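Local coordinates for iron uptake protein A2 (Synechocystis sp., PDB 2VOZ) that binds ferric iron in the periplasm, probably as a substrate-binding subunit of an ABC transporter that imports the metal, at residues 129-134 with 221-226; 227-232 with 296-301. One frame throughout, in Å; residues are numbered along the deposited sequence.

Overall arrangement
Both interactions meet on the helix 224-232, whose first turn belongs to interaction 1 and whose later turns belong to interaction 2; their centres lie about 11 Å apart. Along the chain they come in series: strand 124-136 pairs with strand 219-223, the chain runs straight on into the helix, and the end of helix 288-297 then returns to meet that helix. In one of two E300 conformers, a salt bridge from R129 NH2 to E300 OE1 (2.6 Å) ties the two together, and Y225 packs against the backbone of N298 and N299. The iron ligands Y225 and Y226 thus start a helix fixed both to the sheet and to the 298-300 loop.

Interaction 1: residues 129-134 with 221-226; sequences RARVLY and IANSYY
I221 and L133 form a non-hydrogen-bonded antiparallel pair, their side chains side by side with I221 CG1 4.0 Å from L133 CD2; CG2 of I221 rests on R131 CG. A222 is hydrogen-bonded both ways with V132, and its CB touches Y134 CE1 at 3.6 Å. N223 OD1 takes a weak bond from R131 NH1 (2.8 Å), whose stronger mate is D205, while the backbone O of N223 receives the hydroxyl of Y134 from above the carbonyl plane. S224 closes the pairing: its N donates to A130 O (2.8 Å) and its OG accepts the A130 N-H almost straight (173°). Y225, like Y226 a ligand of the iron site, has CG between its backbone N and carbonyl carbon (chi1 53°) and sets CE2 over the centre of one face of the R129 guanidinium, itself salt-bridged to E300; N223 ND2 donates to Y225 OH, which donates to Y226 OH. A leucine in place of Y225 would probably leave N223 ND2 without this acceptor and the R129 guanidinium without the ring over its face. Strand 245-248 packs against V132, L133 and Y134, helix 205-213 against A222, Y134 and Y226, and Y169 against R129, R131, N223 and Y225.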
loop_
_atom_site.group_PDB
_atom_site.type_symbol
_atom_site.label_atom_id
_atom_site.label_comp_id
_atom_site.label_asym_id
_atom_site.label_seq_id
_atom_site.Cartn_x
_atom_site.Cartn_y
_atom_site.Cartn_z
ATOM N N ARG B 129 -1.701 -11.657 -23.307
ATOM C CA ARG B 129 -2.712 -10.617 -23.450
ATOM C C ARG B 129 -2.999 -10.541 -24.943
ATOM O O ARG B 129 -2.193 -11.015 -25.759
ATOM C CB ARG B 129 -2.196 -9.233 -22.955
ATOM C CG ARG B 129 -0.891 -8.718 -23.633
ATOM C CD ARG B 129 0.437 -9.154 -22.937
ATOM N NE ARG B 129 0.456 -8.738 -21.537
ATOM C CZ ARG B 129 0.716 -7.479 -21.131
ATOM N NH1 ARG B 129 1.021 -6.541 -22.021
ATOM N NH2 ARG B 129 0.640 -7.160 -19.849
ATOM N N ALA B 130 -4.139 -9.989 -25.294
ATOM C CA ALA B 130 -4.500 -9.829 -26.713
ATOM C C ALA B 130 -4.570 -8.353 -27.005
ATOM O O ALA B 130 -5.021 -7.592 -26.144
ATOM C CB ALA B 130 -5.895 -10.485 -26.971
ATOM N N ARG B 131 -4.130 -7.934 -28.192
ATOM C CA ARG B 131 -4.246 -6.538 -28.580
ATOM C C ARG B 131 -5.513 -6.504 -29.455
ATOM O O ARG B 131 -5.550 -7.048 -30.557
ATOM C CB ARG B 131 -2.980 -6.017 -29.303
ATOM C CG ARG B 131 -2.975 -4.463 -29.407
ATOM C CD ARG B 131 -1.545 -3.958 -29.338
ATOM N NE ARG B 131 -1.466 -2.502 -29.263
ATOM C CZ ARG B 131 -1.711 -1.780 -28.160
ATOM N NH1 ARG B 131 -2.071 -2.371 -27.023
ATOM N NH2 ARG B 131 -1.585 -0.453 -28.190
ATOM N N VAL B 132 -6.566 -5.919 -28.906
ATOM C CA VAL B 132 -7.883 -6.054 -29.495
ATOM C C VAL B 132 -8.387 -4.711 -30.009
ATOM O O VAL B 132 -7.695 -3.703 -29.919
ATOM C CB VAL B 132 -8.893 -6.622 -28.470
ATOM C CG1 VAL B 132 -8.527 -8.072 -28.074
ATOM C CG2 VAL B 132 -9.044 -5.701 -27.213
ATOM N N LEU B 133 -9.610 -4.713 -30.538
ATOM C CA LEU B 133 -10.248 -3.475 -30.934
ATOM C C LEU B 133 -11.327 -3.128 -29.943
ATOM O O LEU B 133 -11.967 -4.031 -29.346
ATOM C CB LEU B 133 -10.887 -3.625 -32.303
ATOM C CG LEU B 133 -9.986 -4.143 -33.425
ATOM C CD1 LEU B 133 -10.663 -4.015 -34.808
ATOM C CD2 LEU B 133 -8.665 -3.403 -33.430
ATOM N N TYR B 134 -11.497 -1.827 -29.748
ATOM C CA TYR B 134 -12.584 -1.285 -28.949
ATOM C C TYR B 134 -13.404 -0.401 -29.860
ATOM O O TYR B 134 -12.865 0.278 -30.739
ATOM C CB TYR B 134 -12.039 -0.486 -27.766
ATOM C CG TYR B 134 -11.367 -1.422 -26.798
ATOM C CD1 TYR B 134 -9.988 -1.572 -26.790
ATOM C CD2 TYR B 134 -12.123 -2.230 -25.963
ATOM C CE1 TYR B 134 -9.354 -2.450 -25.904
ATOM C CE2 TYR B 134 -11.514 -3.114 -25.082
ATOM C CZ TYR B 134 -10.128 -3.219 -25.064
ATOM O OH TYR B 134 -9.552 -4.097 -24.176
ATOM N N ILE B 221 -7.251 0.730 -30.712
ATOM C CA ILE B 221 -6.469 -0.497 -30.579
ATOM C C ILE B 221 -5.839 -0.450 -29.196
ATOM O O ILE B 221 -5.194 0.550 -28.856
ATOM C CB ILE B 221 -5.357 -0.553 -31.643
ATOM C CG1 ILE B 221 -5.988 -0.520 -33.058
ATOM C CG2 ILE B 221 -4.518 -1.844 -31.480
ATOM C CD1 ILE B 221 -4.953 -0.478 -34.208
ATOM N N ALA B 222 -6.100 -1.463 -28.369
ATOM C CA ALA B 222 -5.548 -1.494 -26.999
ATOM C C ALA B 222 -5.610 -2.899 -26.482
ATOM O O ALA B 222 -6.241 -3.761 -27.079
ATOM C CB ALA B 222 -6.278 -0.531 -26.053
ATOM N N ASN B 223 -4.879 -3.172 -25.409
ATOM C CA ASN B 223 -4.884 -4.524 -24.882
ATOM C C ASN B 223 -6.180 -4.883 -24.174
ATOM O O ASN B 223 -6.859 -4.001 -23.621
ATOM C CB ASN B 223 -3.709 -4.723 -23.962
ATOM C CG ASN B 223 -2.381 -4.748 -24.731
ATOM O OD1 ASN B 223 -2.347 -4.991 -25.953
ATOM N ND2 ASN B 223 -1.286 -4.519 -24.008
ATOM N N SER B 224 -6.439 -6.188 -24.153
ATOM C CA SER B 224 -7.608 -6.800 -23.551
ATOM C C SER B 224 -7.793 -6.453 -22.053
ATOM O O SER B 224 -8.916 -6.121 -21.624
ATOM C CB SER B 224 -7.510 -8.342 -23.735
ATOM O OG SER B 224 -6.268 -8.833 -23.241
ATOM N N TYR B 225 -6.730 -6.547 -21.253
ATOM C CA TYR B 225 -6.898 -6.423 -19.787
ATOM C C TYR B 225 -7.305 -5.025 -19.319
ATOM O O TYR B 225 -7.845 -4.878 -18.235
ATOM C CB TYR B 225 -5.632 -6.872 -19.047
ATOM C CG TYR B 225 -4.391 -6.196 -19.533
ATOM C CD1 TYR B 225 -3.931 -5.006 -18.952
ATOM C CD2 TYR B 225 -3.662 -6.735 -20.584
ATOM C CE1 TYR B 225 -2.784 -4.377 -19.435
ATOM C CE2 TYR B 225 -2.496 -6.120 -21.044
ATOM C CZ TYR B 225 -2.080 -4.935 -20.484
ATOM O OH TYR B 225 -0.929 -4.315 -20.947
ATOM N N TYR B 226 -7.031 -3.988 -20.110
ATOM C CA TYR B 226 -7.458 -2.656 -19.719
ATOM C C TYR B 226 -8.957 -2.536 -19.637
ATOM O O TYR B 226 -9.469 -1.813 -18.778
ATOM C CB TYR B 226 -6.921 -1.607 -20.691
ATOM C CG TYR B 226 -5.431 -1.534 -20.634
ATOM C CD1 TYR B 226 -4.783 -1.071 -19.473
ATOM C CD2 TYR B 226 -4.667 -1.926 -21.733
ATOM C CE1 TYR B 226 -3.390 -1.024 -19.408
ATOM C CE2 TYR B 226 -3.272 -1.876 -21.674
ATOM C CZ TYR B 226 -2.653 -1.414 -20.520
ATOM O OH TYR B 226 -1.268 -1.393 -20.460
#

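Interaction 2: residues 227-232 with 296-301; sequences YIRLQK and EGNNEY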
loop_
_atom_site.group_PDB
_atom_site.type_symbol
_atom_site.label_atom_id
_atom_site.label_comp_id
_atom_site.label_asym_id
_atom_site.label_seq_id
_atom_site.Cartn_x
_atom_site.Cartn_y
_atom_site.Cartn_z
ATOM N N TYR B 227 -9.669 -3.225 -20.526
ATOM C CA TYR B 227 -11.117 -3.172 -20.461
ATOM C C TYR B 227 -11.661 -3.949 -19.253
ATOM O O TYR B 227 -12.628 -3.518 -18.614
ATOM C CB TYR B 227 -11.692 -3.682 -21.766
ATOM C CG TYR B 227 -13.191 -3.484 -21.924
ATOM C CD1 TYR B 227 -13.715 -2.303 -22.474
ATOM C CD2 TYR B 227 -14.072 -4.469 -21.528
ATOM C CE1 TYR B 227 -15.088 -2.129 -22.638
ATOM C CE2 TYR B 227 -15.450 -4.307 -21.688
ATOM C CZ TYR B 227 -15.951 -3.143 -22.250
ATOM O OH TYR B 227 -17.323 -3.027 -22.378
ATOM N N ILE B 228 -11.001 -5.057 -18.935
ATOM C CA ILE B 228 -11.396 -5.851 -17.757
ATOM C C ILE B 228 -11.269 -4.992 -16.508
ATOM O O ILE B 228 -12.143 -5.043 -15.634
ATOM C CB ILE B 228 -10.625 -7.195 -17.663
ATOM C CG1 ILE B 228 -10.601 -7.939 -19.013
ATOM C CG2 ILE B 228 -11.233 -8.060 -16.531
ATOM C CD1 ILE B 228 -12.023 -8.212 -19.603
ATOM N N ARG B 229 -10.221 -4.156 -16.422
ATOM C CA ARG B 229 -10.081 -3.244 -15.266
ATOM C C ARG B 229 -11.278 -2.358 -15.134
ATOM O O ARG B 229 -11.786 -2.192 -14.051
ATOM C CB ARG B 229 -8.882 -2.306 -15.399
ATOM C CG ARG B 229 -7.605 -2.996 -15.250
ATOM C CD ARG B 229 -6.458 -1.997 -15.335
ATOM N NE ARG B 229 -5.220 -2.732 -15.540
ATOM C CZ ARG B 229 -4.052 -2.154 -15.791
ATOM N NH1 ARG B 229 -2.993 -2.920 -15.991
ATOM N NH2 ARG B 229 -3.944 -0.817 -15.813
ATOM N N LEU B 230 -11.697 -1.766 -16.252
ATOM C CA LEU B 230 -12.833 -0.835 -16.253
ATOM C C LEU B 230 -14.117 -1.563 -15.811
ATOM O O LEU B 230 -14.847 -1.033 -14.978
ATOM C CB LEU B 230 -13.031 -0.212 -17.638
ATOM C CG LEU B 230 -11.900 0.749 -18.037
ATOM C CD1 LEU B 230 -12.134 1.224 -19.498
ATOM C CD2 LEU B 230 -11.852 1.944 -17.088
ATOM N N GLN B 231 -14.323 -2.801 -16.291
ATOM C CA GLN B 231 -15.511 -3.585 -15.931
ATOM C C GLN B 231 -15.549 -3.835 -14.413
ATOM O O GLN B 231 -16.617 -3.816 -13.774
ATOM C CB GLN B 231 -15.515 -4.908 -16.691
ATOM C CG GLN B 231 -15.837 -4.769 -18.189
ATOM C CD GLN B 231 -15.943 -6.124 -18.822
ATOM O OE1 GLN B 231 -14.945 -6.670 -19.313
ATOM N NE2 GLN B 231 -17.152 -6.703 -18.790
ATOM N N LYS B 232 -14.374 -4.066 -13.836
ATOM C CA LYS B 232 -14.282 -4.403 -12.424
ATOM C C LYS B 232 -14.327 -3.152 -11.508
ATOM O O LYS B 232 -14.543 -3.250 -10.267
ATOM C CB LYS B 232 -13.017 -5.202 -12.201
ATOM C CG LYS B 232 -13.148 -6.635 -12.687
ATOM C CD LYS B 232 -11.849 -7.366 -12.406
ATOM C CE LYS B 232 -11.950 -8.827 -12.807
ATOM N NZ LYS B 232 -10.740 -9.519 -12.322
ATOM N N GLU B 296 -4.419 -13.989 -13.167
ATOM C CA GLU B 296 -5.458 -13.143 -12.542
ATOM C C GLU B 296 -4.929 -11.766 -12.204
ATOM O O GLU B 296 -5.659 -10.795 -12.289
ATOM C CB GLU B 296 -5.923 -13.773 -11.222
ATOM C CG GLU B 296 -6.930 -14.874 -11.398
ATOM C CD GLU B 296 -8.303 -14.352 -11.868
ATOM O OE1 GLU B 296 -8.564 -13.130 -11.824
ATOM O OE2 GLU B 296 -9.101 -15.180 -12.268
ATOM N N GLY B 297 -3.662 -11.705 -11.784
ATOM C CA GLY B 297 -3.050 -10.465 -11.244
ATOM C C GLY B 297 -3.314 -9.236 -12.099
ATOM O O GLY B 297 -3.617 -8.121 -11.585
ATOM N N ASN B 298 -3.177 -9.415 -13.413
ATOM C CA ASN B 298 -3.416 -8.334 -14.342
ATOM C C ASN B 298 -4.499 -8.674 -15.367
ATOM O O ASN B 298 -4.472 -8.194 -16.490
ATOM C CB ASN B 298 -2.120 -7.928 -15.044
ATOM C CG ASN B 298 -2.223 -6.581 -15.762
ATOM O OD1 ASN B 298 -3.000 -5.684 -15.370
ATOM N ND2 ASN B 298 -1.415 -6.420 -16.814
ATOM N N ASN B 299 -5.447 -9.537 -15.007
ATOM C CA ASN B 299 -6.561 -9.813 -15.925
ATOM C C ASN B 299 -6.074 -10.311 -17.288
ATOM O O ASN B 299 -6.600 -9.915 -18.333
ATOM C CB ASN B 299 -7.442 -8.563 -16.081
ATOM C CG ASN B 299 -8.127 -8.212 -14.819
ATOM O OD1 ASN B 299 -8.819 -9.063 -14.241
ATOM N ND2 ASN B 299 -7.966 -6.970 -14.369
ATOM N N GLU B 300 -5.068 -11.180 -17.242
ATOM C CA GLU B 300 -4.437 -11.761 -18.442
ATOM C C GLU B 300 -4.863 -13.206 -18.551
ATOM O O GLU B 300 -5.512 -13.735 -17.644
ATOM C CB GLU B 300 -2.898 -11.684 -18.338
ATOM C CG GLU B 300 -2.318 -10.340 -18.757
ATOM C CD GLU B 300 -1.007 -9.957 -18.027
ATOM O OE1 GLU B 300 -0.488 -8.852 -18.297
ATOM O OE2 GLU B 300 -0.469 -10.737 -17.192
ATOM N N TYR B 301 -4.508 -13.850 -19.674
ATOM C CA TYR B 301 -4.815 -15.270 -19.839
ATOM C C TYR B 301 -3.604 -16.090 -19.413
ATOM O O TYR B 301 -2.452 -15.711 -19.696
ATOM C CB TYR B 301 -5.063 -15.590 -21.300
ATOM C CG TYR B 301 -6.166 -14.825 -21.966
ATOM C CD1 TYR B 301 -5.922 -13.579 -22.594
ATOM C CD2 TYR B 301 -7.469 -15.346 -22.000
ATOM C CE1 TYR B 301 -6.951 -12.886 -23.247
ATOM C CE2 TYR B 301 -8.507 -14.648 -22.651
ATOM C CZ TYR B 301 -8.228 -13.431 -23.273
ATOM O OH TYR B 301 -9.214 -12.736 -23.937
HETATM O O HOH W 1 -5.510 -5.543 -15.144
#
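K232 and R229, one turn apart on helix 224-232, reach across to two successive asparagines, and these direct hydrogen bonds carry the contact. From R229, NH1 donates to N298 OD1 at 2.8 Å, in the carbonyl plane and on a lone pair; the bond is fairly straight (162°) and lies close to the guanidinium plane, so the arginine meets the amide with its edge. K232, extended beyond CG, comes from the direction opposite to N299 and places NZ 2.8 Å from N299 OD1, again in the carbonyl plane. Within the loop, in one of two E300 conformers, N298 ND2 donates to E300 OE1 (3.0 Å), meeting it from above the carboxylate plane; that carboxylate also pairs with R129.

One water accepts from R229 NE and from N299 ND2, both at 2.9 Å, and so links helix and loop. R229 therefore holds N298 directly through NH1 and N299 through the water from NE.

Charge adds a looser element, for K232 NZ stands 4.2 Å from E296 OE1, beyond a salt bridge. Its ammonium group has firmer partners in D310 and in D52 of the second subunit, a neighbouring copy of the protein.

I228 adds van der Waals contact, its CB 3.8 Å from N299 CB and its CG2 against the N299 amide.

N299, at positive phi, is the C' residue of the Schellman motif that ends helix 288-297, with N299 N bonded to E296 O. This helix end faces helix 224-232, where helix 311-314 covers I228 and helix 236-244 packs on L230, while N298 reaches the iron ligands Y44 and Y225.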